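Local atomic coordinates of SusD superfamily protein (Bacteroides vulgatus ATCC 8482, PDB entry 3JQ0), a protein that probably binds nutrients such as sugars at the bacterial outer membrane, as in other members of the SusD family. Residues Asn29-Gly34 and Glu255-Tyr260; Met263-Ala268 and Pro337-Phe342; Val389-Arg392 and Tyr398-Glu401. All coordinates share one frame; numbering follows the deposited sequence. Where two conformers were deposited one is given.

Three contacts follow one another along the chain without interleaving, and they illustrate how a mostly helical SusD-family protein joins a loop, a hairpin and neighbouring helices. Contact 1 joins helix 27-34 to the loop before helix 262-265; contact 2 continues from that short helix to the end of strand 332-339; contact 3 holds helix 383-394 against helix 396-401. Contacts 1 and 2, with centres 13 Å apart, are continuous: Leu265 CD1 touches Trp257 CZ3 at 3.6 Å, so the aromatic stack runs on into the packing around Leu265, which also meets the hairpin end. Contact 3 stands apart, its centre 28 Å from that of contact 2 and 31 Å from that of contact 1, as a local helix-helix junction.

Contact 1. Residues Asn29-Gly34 and Glu255-Tyr260; sequences NFFLLG and EMWGGY
Phe31 and Trp257 meet where helix 27-34 faces a tightly turned loop. No backbone hydrogen bond joins the helix to the loop; the side chains alone bridge them. In residues 255-260 three successive bonds from residue i+3 back to residue i, among them Gly258 N to Glu255 O at 2.8 Å, wind the chain through positive phi at Trp257, Gly258 and Gly259, a left-handed winding from which Trp257 CB points toward the helix. The two rings form an offset stack, with the Phe31 centroid 4.3 Å from that of the six-membered ring of Trp257 and the planes inclined by 27°. CG anti to the backbone nitrogen, chi1 166°, turns the phenyl onto Trp257 CH2, which sits over the centre of its face and comes within 3.3 Å of Phe31 CG. Phe31 CB lies over the indole face, a CH-pi contact 4.1 Å from the centroid of the six-membered ring. A serine here would remove the phenyl ring, and Trp257 would probably lose its stacking partner on that face and be freer to tilt. Phe359 and Tyr261 meet the indole edge-to-face, and this buried aromatic cluster joins loop 255-260 to helix 27-34 in the largely helical SusD-family fold.

Contact 2. Residues Met263-Ala268 and Pro337-Phe342; sequences MRLIPA and PITYKF
Thr339, at the end of strand 332-339, gives up more surface than any other residue in this contact, and most of what it meets belongs to Leu265. Its hydroxyl donates to the backbone carbonyl of Leu265, with OG1 2.9 Å from O. The donor lies in the carbonyl plane on a lone pair, at a C=O...OG1 angle of 137°. OG1 gets there because it stands anti to the carbonyl carbon of Thr339, beside the backbone nitrogen (chi1 -52°), while CG2 rests near Leu265 CB. The same Leu265 oxygen receives a second hydrogen from a water 2.7 Å away. That water in turn accepts the backbone N-H of Thr339 at 2.9 Å, so side chain and main chain of one threonine both converge on one carbonyl, directly and through the solvent molecule. CD2 of Leu265 stays beside Thr339 OG1, while CD1 turns away toward the aromatic pair of contact 1.

Pro267 supplies the apolar half. Its ring crosses the Ile338 side chain at about a right angle, CG meeting CG2 of Ile338 at 4.0 Å and CD1 at 4.1 Å. Ile338 itself is hydrogen-bonded through its backbone to Lys321 of the partner strand, so Pro267 packs against the hairpin formed by strands 320-326 and 332-339. Ile266, between Leu265 and Pro267 in sequence, brings CD1 to 3.8 Å from the Thr339 carbonyl oxygen. The chemistry thus implies a directional join: hydrogen bonds on Leu265 O should hold the strand end in a definite direction relative to the short helix, with non-directional aliphatic packing of Pro267 on Ile338 beside it.

Contact 3. Residues Val389-Arg392 and Tyr398-Glu401; sequences VRER and YFNE
Phe399 folds back onto Glu391 where two consecutive helices, 383-394 and 396-401, pack together within the RagB/SusD family region. The join between them is so short that residues only eight positions apart meet side by side. Phe399, the first residue of 398-401 to touch the earlier helix, points its CB toward it. Having CG anti to its backbone nitrogen (chi1 -178°) carries the ring across the Glu391 backbone. Glu391 CB sits over the centre of the ring in a CH-pi contact, 3.9 Å from the centroid and 12° off the normal, and Glu391 CA approaches CD1 of Phe399 to 3.6 Å. Farther round the ring, CE1 of Phe399 lies 3.9 Å from Arg390 CB; the guanidinium of that arginine leads elsewhere, to salt bridges with Glu437 and Asp426. The extended Glu391 chain crosses the Phe399 side chain at about a right angle, yet its carboxylate plane lies within 7° of the ring plane.

Asn400 comes next and reaches the same carboxylate through solvent. Both carboxylate oxygens take part, which should restrain rotation of the group, and OE2 is hydrogen-bonded to Ser396 OG as well. One water donates both to OE1 of Glu391 at 3.0 Å and to OD1 of Asn400. The other donates to Glu391 OE2 at 2.7 Å and accepts from Asn400 ND2 at 3.1 Å.

Contact 1. Residues Asn29-Gly34 and Glu255-Tyr260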
ATOM      1  N   ASN A  29      -7.990   3.432   4.803  1.00  7.21           N
ATOM      2  CA  ASN A  29      -7.958   2.177   5.555  1.00  7.07           C
ATOM      3  C   ASN A  29      -6.989   1.169   4.977  1.00  7.20           C
ATOM      4  O   ASN A  29      -6.333   0.458   5.746  1.00  7.29           O
ATOM      5  CB  ASN A  29      -9.340   1.576   5.664  1.00  7.75           C
ATOM      6  CG  ASN A  29     -10.220   2.235   6.685  1.00  8.61           C
ATOM      7  OD1 ASN A  29      -9.780   3.052   7.472  1.00 10.84           O
ATOM      8  ND2 ASN A  29     -11.496   1.839   6.685  1.00 10.16           N
ATOM      9  N   PHE A  30      -6.840   1.081   3.663  1.00  6.99           N
ATOM     10  CA  PHE A  30      -5.862   0.144   3.091  1.00  7.23           C
ATOM     11  C   PHE A  30      -4.466   0.524   3.527  1.00  6.78           C
ATOM     12  O   PHE A  30      -3.644  -0.347   3.814  1.00  7.31           O
ATOM     13  CB  PHE A  30      -5.959   0.090   1.550  1.00  7.91           C
ATOM     14  CG  PHE A  30      -7.304  -0.328   1.017  1.00  8.78           C
ATOM     15  CD1 PHE A  30      -8.138  -1.240   1.697  1.00 10.06           C
ATOM     16  CD2 PHE A  30      -7.769   0.174  -0.192  1.00  9.59           C
ATOM     17  CE1 PHE A  30      -9.384  -1.589   1.190  1.00 11.75           C
ATOM     18  CE2 PHE A  30      -9.014  -0.184  -0.697  1.00 10.52           C
ATOM     19  CZ  PHE A  30      -9.830  -1.045   0.010  1.00 12.64           C
ATOM     20  N   PHE A  31      -4.138   1.821   3.538  1.00  6.93           N
ATOM     21  CA  PHE A  31      -2.882   2.289   4.089  1.00  6.85           C
ATOM     22  C   PHE A  31      -2.703   1.856   5.535  1.00  6.04           C
ATOM     23  O   PHE A  31      -1.672   1.303   5.912  1.00  6.47           O
ATOM     24  CB  PHE A  31      -2.744   3.797   3.929  1.00  6.77           C
ATOM     25  CG  PHE A  31      -1.656   4.412   4.758  1.00  6.27           C
ATOM     26  CD1 PHE A  31      -0.307   4.243   4.432  1.00  7.41           C
ATOM     27  CD2 PHE A  31      -1.997   5.112   5.911  1.00  7.07           C
ATOM     28  CE1 PHE A  31       0.659   4.838   5.258  1.00  7.66           C
ATOM     29  CE2 PHE A  31      -1.031   5.685   6.716  1.00  8.08           C
ATOM     30  CZ  PHE A  31       0.294   5.535   6.387  1.00  8.10           C
ATOM     31  N   LEU A  32      -3.712   2.142   6.364  1.00  5.95           N
ATOM     32  CA  LEU A  32      -3.599   1.843   7.778  1.00  6.40           C
ATOM     33  C   LEU A  32      -3.404   0.360   8.053  1.00  5.75           C
ATOM     34  O   LEU A  32      -2.652  -0.019   8.966  1.00  6.64           O
ATOM     35  CB  LEU A  32      -4.835   2.328   8.552  1.00  7.01           C
ATOM     36  CG  LEU A  32      -5.066   3.854   8.653  1.00  7.08           C
ATOM     37  CD1 LEU A  32      -6.375   4.086   9.438  1.00  9.03           C
ATOM     38  CD2 LEU A  32      -3.874   4.581   9.238  1.00  8.57           C
ATOM     39  N   LEU A  33      -4.116  -0.482   7.302  1.00  6.16           N
ATOM     40  CA  LEU A  33      -4.007  -1.908   7.499  1.00  6.13           C
ATOM     41  C   LEU A  33      -2.652  -2.426   7.051  1.00  6.45           C
ATOM     42  O   LEU A  33      -2.139  -3.393   7.650  1.00  6.83           O
ATOM     43  CB  LEU A  33      -5.113  -2.635   6.695  1.00  6.91           C
ATOM     44  CG  LEU A  33      -6.529  -2.441   7.243  1.00  7.29           C
ATOM     45  CD1 LEU A  33      -7.522  -3.065   6.278  1.00  9.81           C
ATOM     46  CD2 LEU A  33      -6.671  -3.049   8.624  1.00  8.54           C
ATOM     47  N   GLY A  34      -2.050  -1.809   6.032  1.00  6.30           N
ATOM     48  CA  GLY A  34      -0.874  -2.389   5.424  1.00  6.28           C
ATOM     49  C   GLY A  34       0.466  -1.832   5.841  1.00  5.93           C
ATOM     50  O   GLY A  34       1.486  -2.449   5.502  1.00  6.44           O
ATOM     51  N   GLU A 255     -10.510  13.927  -2.658  1.00  8.49           N
ATOM     52  CA  GLU A 255      -9.150  14.245  -2.216  1.00  8.15           C
ATOM     53  C   GLU A 255      -8.443  12.935  -1.899  1.00  7.89           C
ATOM     54  O   GLU A 255      -9.080  11.988  -1.430  1.00  8.53           O
ATOM     55  CB  GLU A 255      -9.223  15.136  -0.955  1.00  8.98           C
ATOM     56  CG  GLU A 255      -7.865  15.617  -0.527  1.00  8.46           C
ATOM     57  CD  GLU A 255      -7.831  16.508   0.695  1.00  8.09           C
ATOM     58  OE1 GLU A 255      -8.887  16.937   1.182  1.00  8.98           O
ATOM     59  OE2 GLU A 255      -6.685  16.717   1.192  1.00  8.20           O
HETATM   60  N   MSE A 256      -7.137  12.838  -2.107  1.00  7.46           N
HETATM   61  CA  MSE A 256      -6.467  11.606  -1.771  0.72  7.61           C
HETATM   62  C   MSE A 256      -6.718  11.231  -0.303  1.00  7.60           C
HETATM   63  O   MSE A 256      -6.634  12.069   0.617  1.00  7.49           O
HETATM   64  CB  MSE A 256      -4.983  11.701  -2.095  0.72  8.24           C
HETATM   65  CG  MSE A 256      -4.304  10.364  -1.944  0.72  7.94           C
HETATM   66 SE   MSE A 256      -2.473  10.294  -2.538  0.72  6.18          SE
HETATM   67  CE  MSE A 256      -1.649   9.820  -0.807  0.72  9.98           C
ATOM     68  N   TRP A 257      -7.078   9.964  -0.086  1.00  7.23           N
ATOM     69  CA  TRP A 257      -7.401   9.427   1.215  1.00  7.71           C
ATOM     70  C   TRP A 257      -8.575  10.161   1.896  1.00  7.98           C
ATOM     71  O   TRP A 257      -8.691  10.139   3.115  1.00  7.74           O
ATOM     72  CB  TRP A 257      -6.193   9.366   2.146  1.00  7.61           C
ATOM     73  CG  TRP A 257      -5.084   8.442   1.728  1.00  7.11           C
ATOM     74  CD1 TRP A 257      -4.949   7.710   0.591  1.00  7.65           C
ATOM     75  CD2 TRP A 257      -3.904   8.206   2.503  1.00  6.64           C
ATOM     76  NE1 TRP A 257      -3.744   7.055   0.616  1.00  8.23           N
ATOM     77  CE2 TRP A 257      -3.094   7.344   1.774  1.00  6.85           C
ATOM     78  CE3 TRP A 257      -3.465   8.663   3.739  1.00  6.84           C
ATOM     79  CZ2 TRP A 257      -1.835   6.955   2.209  1.00  7.17           C
ATOM     80  CZ3 TRP A 257      -2.246   8.265   4.198  1.00  7.92           C
ATOM     81  CH2 TRP A 257      -1.429   7.437   3.422  1.00  8.18           C
ATOM     82  N   GLY A 258      -9.427  10.838   1.103  1.00  7.91           N
ATOM     83  CA  GLY A 258     -10.530  11.577   1.673  1.00  8.19           C
ATOM     84  C   GLY A 258     -10.120  12.669   2.631  1.00  7.37           C
ATOM     85  O   GLY A 258     -10.887  13.054   3.490  1.00  8.64           O
ATOM     86  N   GLY A 259      -8.916  13.208   2.441  1.00  7.33           N
ATOM     87  CA  GLY A 259      -8.356  14.232   3.304  1.00  7.63           C
ATOM     88  C   GLY A 259      -7.412  13.721   4.372  1.00  7.24           C
ATOM     89  O   GLY A 259      -6.757  14.556   4.998  1.00  7.26           O
ATOM     90  N   TYR A 260      -7.362  12.412   4.597  1.00  6.78           N
ATOM     91  CA  TYR A 260      -6.581  11.841   5.673  0.54  6.99           C
ATOM     92  C   TYR A 260      -5.088  11.782   5.387  1.00  7.36           C
ATOM     93  O   TYR A 260      -4.320  11.492   6.293  1.00  8.87           O
ATOM     94  CB  TYR A 260      -7.148  10.474   6.116  0.54  7.61           C
ATOM     95  CG  TYR A 260      -8.519  10.607   6.758  0.54  7.45           C
ATOM     96  CD1 TYR A 260      -8.652  11.088   8.063  0.54  9.76           C
ATOM     97  CD2 TYR A 260      -9.669  10.315   6.069  0.54  8.91           C
ATOM     98  CE1 TYR A 260      -9.929  11.251   8.660  0.54 10.40           C
ATOM     99  CE2 TYR A 260     -10.945  10.463   6.661  0.54 10.71           C
ATOM    100  CZ  TYR A 260     -11.057  10.963   7.939  0.54 11.49           C
ATOM    101  OH  TYR A 260     -12.287  11.128   8.531  0.54 13.81           O
TER

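Contact 2. Residues Met263-Ala268 and Pro337-Phe342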
HETATM    1  N   MSE A 263      -4.334  15.368   6.446  1.00  6.83           N
HETATM    2  CA  MSE A 263      -4.672  15.557   7.859  1.00  7.05           C
HETATM    3  C   MSE A 263      -4.045  14.522   8.805  1.00  7.23           C
HETATM    4  O   MSE A 263      -4.300  14.601  10.018  1.00  7.94           O
HETATM    5  CB  MSE A 263      -6.184  15.613   8.053  1.00  7.66           C
HETATM    6  CG  MSE A 263      -6.819  16.847   7.425  1.00  8.63           C
HETATM    7 SE   MSE A 263      -6.280  18.501   8.268  1.00 11.85          SE
HETATM    8  CE  MSE A 263      -7.194  18.274   9.971  1.00 18.92           C
ATOM      9  N   ARG A 264      -3.201  13.629   8.294  1.00  6.41           N
ATOM     10  CA  ARG A 264      -2.453  12.720   9.161  1.00  6.84           C
ATOM     11  C   ARG A 264      -0.944  12.721   8.957  1.00  6.44           C
ATOM     12  O   ARG A 264      -0.246  12.286   9.874  1.00  6.88           O
ATOM     13  CB  ARG A 264      -3.023  11.286   9.092  1.00  6.80           C
ATOM     14  CG  ARG A 264      -4.478  11.162   9.493  1.00  7.89           C
ATOM     15  CD  ARG A 264      -4.674  11.231  10.964  1.00  9.24           C
ATOM     16  NE  ARG A 264      -6.076  11.207  11.376  1.00  9.43           N
ATOM     17  CZ  ARG A 264      -6.814  12.257  11.675  1.00 11.50           C
ATOM     18  NH1 ARG A 264      -6.406  13.490  11.511  1.00 12.79           N
ATOM     19  NH2 ARG A 264      -8.035  12.047  12.193  1.00 13.99           N
ATOM     20  N   LEU A 265      -0.439  13.106   7.778  1.00  6.65           N
ATOM     21  CA  LEU A 265       0.964  12.933   7.448  1.00  6.91           C
ATOM     22  C   LEU A 265       1.701  14.231   7.099  1.00  7.17           C
ATOM     23  O   LEU A 265       2.888  14.159   6.854  1.00  7.50           O
ATOM     24  CB  LEU A 265       1.120  11.938   6.279  1.00  6.85           C
ATOM     25  CG  LEU A 265       0.877  10.480   6.657  1.00  7.41           C
ATOM     26  CD1 LEU A 265       0.923   9.600   5.411  1.00  8.19           C
ATOM     27  CD2 LEU A 265       1.902  10.014   7.652  1.00 10.74           C
ATOM     28  N   ILE A 266       1.014  15.383   6.985  1.00  6.79           N
ATOM     29  CA  ILE A 266       1.626  16.574   6.372  1.00  6.84           C
ATOM     30  C   ILE A 266       1.850  17.664   7.422  1.00  6.51           C
ATOM     31  O   ILE A 266       1.037  17.838   8.335  1.00  6.94           O
ATOM     32  CB  ILE A 266       0.714  17.043   5.187  1.00  7.40           C
ATOM     33  CG1 ILE A 266       0.726  16.013   4.074  1.00  7.65           C
ATOM     34  CG2 ILE A 266       1.041  18.465   4.663  1.00  8.03           C
ATOM     35  CD1 ILE A 266       2.068  15.754   3.421  1.00  8.98           C
ATOM     36  N   PRO A 267       2.965  18.415   7.317  1.00  6.96           N
ATOM     37  CA  PRO A 267       3.257  19.481   8.306  1.00  7.48           C
ATOM     38  C   PRO A 267       2.320  20.668   8.170  1.00  7.44           C
ATOM     39  O   PRO A 267       1.806  20.968   7.099  1.00  7.93           O
ATOM     40  CB  PRO A 267       4.684  19.909   7.927  1.00  8.00           C
ATOM     41  CG  PRO A 267       4.775  19.599   6.438  1.00  7.55           C
ATOM     42  CD  PRO A 267       4.038  18.296   6.327  1.00  7.35           C
ATOM     43  N   ALA A 268       2.187  21.415   9.260  1.00  7.87           N
ATOM     44  CA  ALA A 268       1.516  22.703   9.245  1.00  7.92           C
ATOM     45  C   ALA A 268       2.310  23.767   8.484  1.00  7.87           C
ATOM     46  O   ALA A 268       3.522  23.880   8.637  1.00  8.19           O
ATOM     47  CB  ALA A 268       1.268  23.202  10.664  1.00 10.15           C
ATOM     48  N   PRO A 337      12.012  14.479   9.725  1.00  6.60           N
ATOM     49  CA  PRO A 337      11.555  14.305   8.335  1.00  6.55           C
ATOM     50  C   PRO A 337      10.092  14.665   8.188  1.00  6.44           C
ATOM     51  O   PRO A 337       9.291  14.506   9.142  1.00  6.81           O
ATOM     52  CB  PRO A 337      11.784  12.805   8.108  1.00  7.01           C
ATOM     53  CG  PRO A 337      11.446  12.219   9.435  1.00  7.27           C
ATOM     54  CD  PRO A 337      11.885  13.205  10.480  1.00  6.78           C
ATOM     55  N   ILE A 338       9.726  15.096   6.984  1.00  6.64           N
ATOM     56  CA  ILE A 338       8.333  15.266   6.577  1.00  6.49           C
ATOM     57  C   ILE A 338       8.040  14.317   5.411  1.00  6.53           C
ATOM     58  O   ILE A 338       8.894  13.998   4.576  1.00  6.55           O
ATOM     59  CB  ILE A 338       7.947  16.723   6.229  1.00  7.25           C
ATOM     60  CG1 ILE A 338       8.755  17.229   5.044  1.00  7.97           C
ATOM     61  CG2 ILE A 338       8.109  17.622   7.435  1.00  9.28           C
ATOM     62  CD1 ILE A 338       8.231  18.560   4.427  1.00 10.21           C
ATOM     63  N   THR A 339       6.801  13.839   5.418  1.00  7.23           N
ATOM     64  CA  THR A 339       6.260  12.996   4.352  1.00  6.39           C
ATOM     65  C   THR A 339       6.276  13.740   3.034  1.00  6.95           C
ATOM     66  O   THR A 339       5.741  14.837   2.939  1.00  8.29           O
ATOM     67  CB  THR A 339       4.817  12.635   4.701  1.00  7.15           C
ATOM     68  OG1 THR A 339       4.751  12.107   6.011  1.00 10.06           O
ATOM     69  CG2 THR A 339       4.221  11.685   3.678  1.00  8.17           C
ATOM     70  N   TYR A 340       6.863  13.144   1.989  1.00  6.27           N
ATOM     71  CA  TYR A 340       7.154  13.936   0.780  1.00  6.06           C
ATOM     72  C   TYR A 340       6.774  13.238  -0.530  1.00  6.01           C
ATOM     73  O   TYR A 340       6.816  13.886  -1.550  1.00  6.56           O
ATOM     74  CB  TYR A 340       8.650  14.325   0.773  1.00  6.72           C
ATOM     75  CG  TYR A 340       8.961  15.695   0.200  1.00  6.61           C
ATOM     76  CD1 TYR A 340       8.440  16.844   0.763  1.00  6.75           C
ATOM     77  CD2 TYR A 340       9.875  15.812  -0.836  1.00  7.30           C
ATOM     78  CE1 TYR A 340       8.787  18.086   0.257  1.00  7.00           C
ATOM     79  CE2 TYR A 340      10.237  17.054  -1.317  1.00  8.06           C
ATOM     80  CZ  TYR A 340       9.696  18.169  -0.760  1.00  7.70           C
ATOM     81  OH  TYR A 340      10.076  19.430  -1.245  1.00  9.73           O
ATOM     82  N   LYS A 341       6.347  11.975  -0.504  1.00  5.82           N
ATOM     83  CA  LYS A 341       6.151  11.257  -1.763  1.00  6.39           C
ATOM     84  C   LYS A 341       5.064  11.834  -2.649  1.00  5.79           C
ATOM     85  O   LYS A 341       5.182  11.866  -3.848  1.00  6.64           O
ATOM     86  CB  LYS A 341       5.828   9.790  -1.461  1.00  6.46           C
ATOM     87  CG  LYS A 341       5.485   8.967  -2.711  1.00  6.80           C
ATOM     88  CD  LYS A 341       5.371   7.469  -2.393  1.00  6.46           C
ATOM     89  CE  LYS A 341       6.736   6.778  -2.367  1.00  6.94           C
ATOM     90  NZ  LYS A 341       6.621   5.340  -1.956  1.00  6.18           N
ATOM     91  N   PHE A 342       3.924  12.181  -2.033  1.00  6.08           N
ATOM     92  CA  PHE A 342       2.763  12.694  -2.756  1.00  5.91           C
ATOM     93  C   PHE A 342       2.759  14.213  -2.649  1.00  6.91           C
ATOM     94  O   PHE A 342       2.561  14.791  -1.580  1.00  8.39           O
ATOM     95  CB  PHE A 342       1.481  12.028  -2.273  1.00  6.82           C
ATOM     96  CG  PHE A 342       1.491  10.525  -2.494  1.00  6.52           C
ATOM     97  CD1 PHE A 342       1.242   9.994  -3.734  1.00  7.67           C
ATOM     98  CD2 PHE A 342       1.785   9.639  -1.464  1.00  7.48           C
ATOM     99  CE1 PHE A 342       1.243   8.640  -3.959  1.00  8.13           C
ATOM    100  CE2 PHE A 342       1.793   8.276  -1.697  1.00  7.27           C
ATOM    101  CZ  PHE A 342       1.521   7.785  -2.943  1.00  7.12           C
TER
HETATM  102  O   HOH W   1       5.289  15.150   7.580  0.69  7.43           O

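Contact 3. Residues Val389-Arg392 and Tyr398-Glu401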
ATOM      1  N   VAL A 389      14.592  -2.694 -10.272  1.00  6.96           N
ATOM      2  CA  VAL A 389      14.064  -1.714  -9.351  1.00  6.93           C
ATOM      3  C   VAL A 389      15.177  -0.774  -8.856  1.00  7.15           C
ATOM      4  O   VAL A 389      15.023   0.468  -8.815  1.00  6.88           O
ATOM      5  CB  VAL A 389      13.255  -2.339  -8.235  1.00  6.74           C
ATOM      6  CG1 VAL A 389      12.801  -1.287  -7.225  1.00  7.61           C
ATOM      7  CG2 VAL A 389      12.069  -3.084  -8.796  1.00  7.82           C
ATOM      8  N   ARG A 390      16.325  -1.332  -8.467  1.00  6.63           N
ATOM      9  CA  ARG A 390      17.443  -0.497  -8.034  1.00  6.61           C
ATOM     10  C   ARG A 390      17.972   0.410  -9.126  1.00  7.47           C
ATOM     11  O   ARG A 390      18.257   1.578  -8.886  1.00  7.32           O
ATOM     12  CB  ARG A 390      18.587  -1.345  -7.456  1.00  7.21           C
ATOM     13  CG  ARG A 390      18.241  -2.070  -6.185  1.00  6.82           C
ATOM     14  CD  ARG A 390      19.403  -2.807  -5.573  1.00  7.44           C
ATOM     15  NE  ARG A 390      19.011  -3.405  -4.308  1.00  7.18           N
ATOM     16  CZ  ARG A 390      19.831  -4.036  -3.491  1.00  7.36           C
ATOM     17  NH1 ARG A 390      21.120  -4.145  -3.794  1.00  8.03           N
ATOM     18  NH2 ARG A 390      19.385  -4.644  -2.423  1.00  8.38           N
ATOM     19  N   GLU A 391      18.095  -0.124 -10.346  1.00  7.33           N
ATOM     20  CA  GLU A 391      18.619   0.690 -11.432  1.00  7.78           C
ATOM     21  C   GLU A 391      17.722   1.910 -11.643  1.00  7.20           C
ATOM     22  O   GLU A 391      18.185   3.017 -11.907  1.00  7.72           O
ATOM     23  CB  GLU A 391      18.754  -0.135 -12.712  1.00  7.64           C
ATOM     24  CG  GLU A 391      19.278   0.686 -13.860  1.00  9.31           C
ATOM     25  CD  GLU A 391      19.633  -0.125 -15.118  1.00 12.11           C
ATOM     26  OE1 GLU A 391      19.689  -1.361 -15.041  1.00 16.03           O
ATOM     27  OE2 GLU A 391      19.909   0.488 -16.173  1.00 14.51           O
ATOM     28  N   ARG A 392      16.395   1.723 -11.539  1.00  7.11           N
ATOM     29  CA  ARG A 392      15.464   2.842 -11.686  1.00  6.67           C
ATOM     30  C   ARG A 392      15.659   3.852 -10.551  1.00  6.88           C
ATOM     31  O   ARG A 392      15.555   5.055 -10.776  1.00  7.44           O
ATOM     32  CB  ARG A 392      14.051   2.329 -11.788  1.00  7.26           C
ATOM     33  CG  ARG A 392      13.013   3.433 -12.129  1.00  7.62           C
ATOM     34  CD  ARG A 392      12.343   4.112 -10.918  1.00  7.67           C
ATOM     35  NE  ARG A 392      11.540   3.222 -10.101  1.00  7.10           N
ATOM     36  CZ  ARG A 392      10.350   2.752 -10.468  1.00  7.47           C
ATOM     37  NH1 ARG A 392       9.817   3.084 -11.637  1.00  8.30           N
ATOM     38  NH2 ARG A 392       9.692   1.944  -9.672  1.00  7.15           N
ATOM     39  N   TYR A 398      24.360   6.265 -12.718  1.00  8.97           N
ATOM     40  CA  TYR A 398      24.971   6.020 -11.442  1.00  8.71           C
ATOM     41  C   TYR A 398      25.002   4.544 -11.135  1.00  8.32           C
ATOM     42  O   TYR A 398      25.999   4.024 -10.642  1.00 10.10           O
ATOM     43  CB  TYR A 398      24.217   6.780 -10.360  1.00  8.34           C
ATOM     44  CG  TYR A 398      24.867   6.709  -9.018  1.00  9.56           C
ATOM     45  CD1 TYR A 398      24.630   5.657  -8.152  1.00 10.32           C
ATOM     46  CD2 TYR A 398      25.760   7.683  -8.612  1.00 10.67           C
ATOM     47  CE1 TYR A 398      25.289   5.577  -6.920  1.00 11.81           C
ATOM     48  CE2 TYR A 398      26.403   7.637  -7.379  1.00 11.88           C
ATOM     49  CZ  TYR A 398      26.167   6.587  -6.544  1.00 11.96           C
ATOM     50  OH  TYR A 398      26.817   6.528  -5.340  1.00 15.49           O
ATOM     51  N   PHE A 399      23.927   3.834 -11.411  1.00  8.63           N
ATOM     52  CA  PHE A 399      23.855   2.396 -11.123  1.00  8.86           C
ATOM     53  C   PHE A 399      25.011   1.676 -11.825  1.00  9.64           C
ATOM     54  O   PHE A 399      25.718   0.877 -11.205  1.00  9.78           O
ATOM     55  CB  PHE A 399      22.513   1.871 -11.580  1.00  9.22           C
ATOM     56  CG  PHE A 399      22.311   0.415 -11.298  1.00 10.02           C
ATOM     57  CD1 PHE A 399      21.887  -0.008 -10.075  1.00 11.74           C
ATOM     58  CD2 PHE A 399      22.562  -0.528 -12.292  1.00 11.69           C
ATOM     59  CE1 PHE A 399      21.740  -1.421  -9.809  1.00 12.28           C
ATOM     60  CE2 PHE A 399      22.410  -1.897 -12.075  1.00 14.61           C
ATOM     61  CZ  PHE A 399      21.970  -2.318 -10.871  1.00 12.87           C
ATOM     62  N   ASN A 400      25.188   1.948 -13.100  1.00 10.21           N
ATOM     63  CA  ASN A 400      26.219   1.255 -13.883  1.00 11.93           C
ATOM     64  C   ASN A 400      27.626   1.563 -13.440  1.00 12.90           C
ATOM     65  O   ASN A 400      28.510   0.755 -13.694  1.00 16.06           O
ATOM     66  CB  ASN A 400      26.023   1.545 -15.373  1.00 13.62           C
ATOM     67  CG  ASN A 400      24.791   0.817 -15.965  1.00 13.95           C
ATOM     68  OD1 ASN A 400      24.327  -0.176 -15.414  1.00 18.28           O
ATOM     69  ND2 ASN A 400      24.235   1.349 -17.080  1.00 17.35           N
ATOM     70  N   GLU A 401      27.836   2.713 -12.808  1.00 11.64           N
ATOM     71  CA  GLU A 401      29.120   3.123 -12.316  1.00 12.35           C
ATOM     72  C   GLU A 401      29.385   2.567 -10.916  1.00 11.71           C
ATOM     73  O   GLU A 401      30.524   2.601 -10.447  1.00 13.61           O
ATOM     74  CB  GLU A 401      29.200   4.661 -12.222  1.00 14.27           C
ATOM     75  CG  GLU A 401      29.200   5.518 -13.464  1.00 22.34           C
ATOM     76  CD  GLU A 401      28.827   7.098 -13.210  1.00 27.89           C
ATOM     77  OE1 GLU A 401      28.137   7.597 -12.170  1.00 25.00           O
ATOM     78  OE2 GLU A 401      29.193   7.866 -14.156  1.00 30.69           O
TER
HETATM   79  O   HOH W   2      21.636   0.286 -18.300  1.00 25.66           O
HETATM   80  O   HOH W   3      22.417  -2.080 -16.041  1.00 25.67           O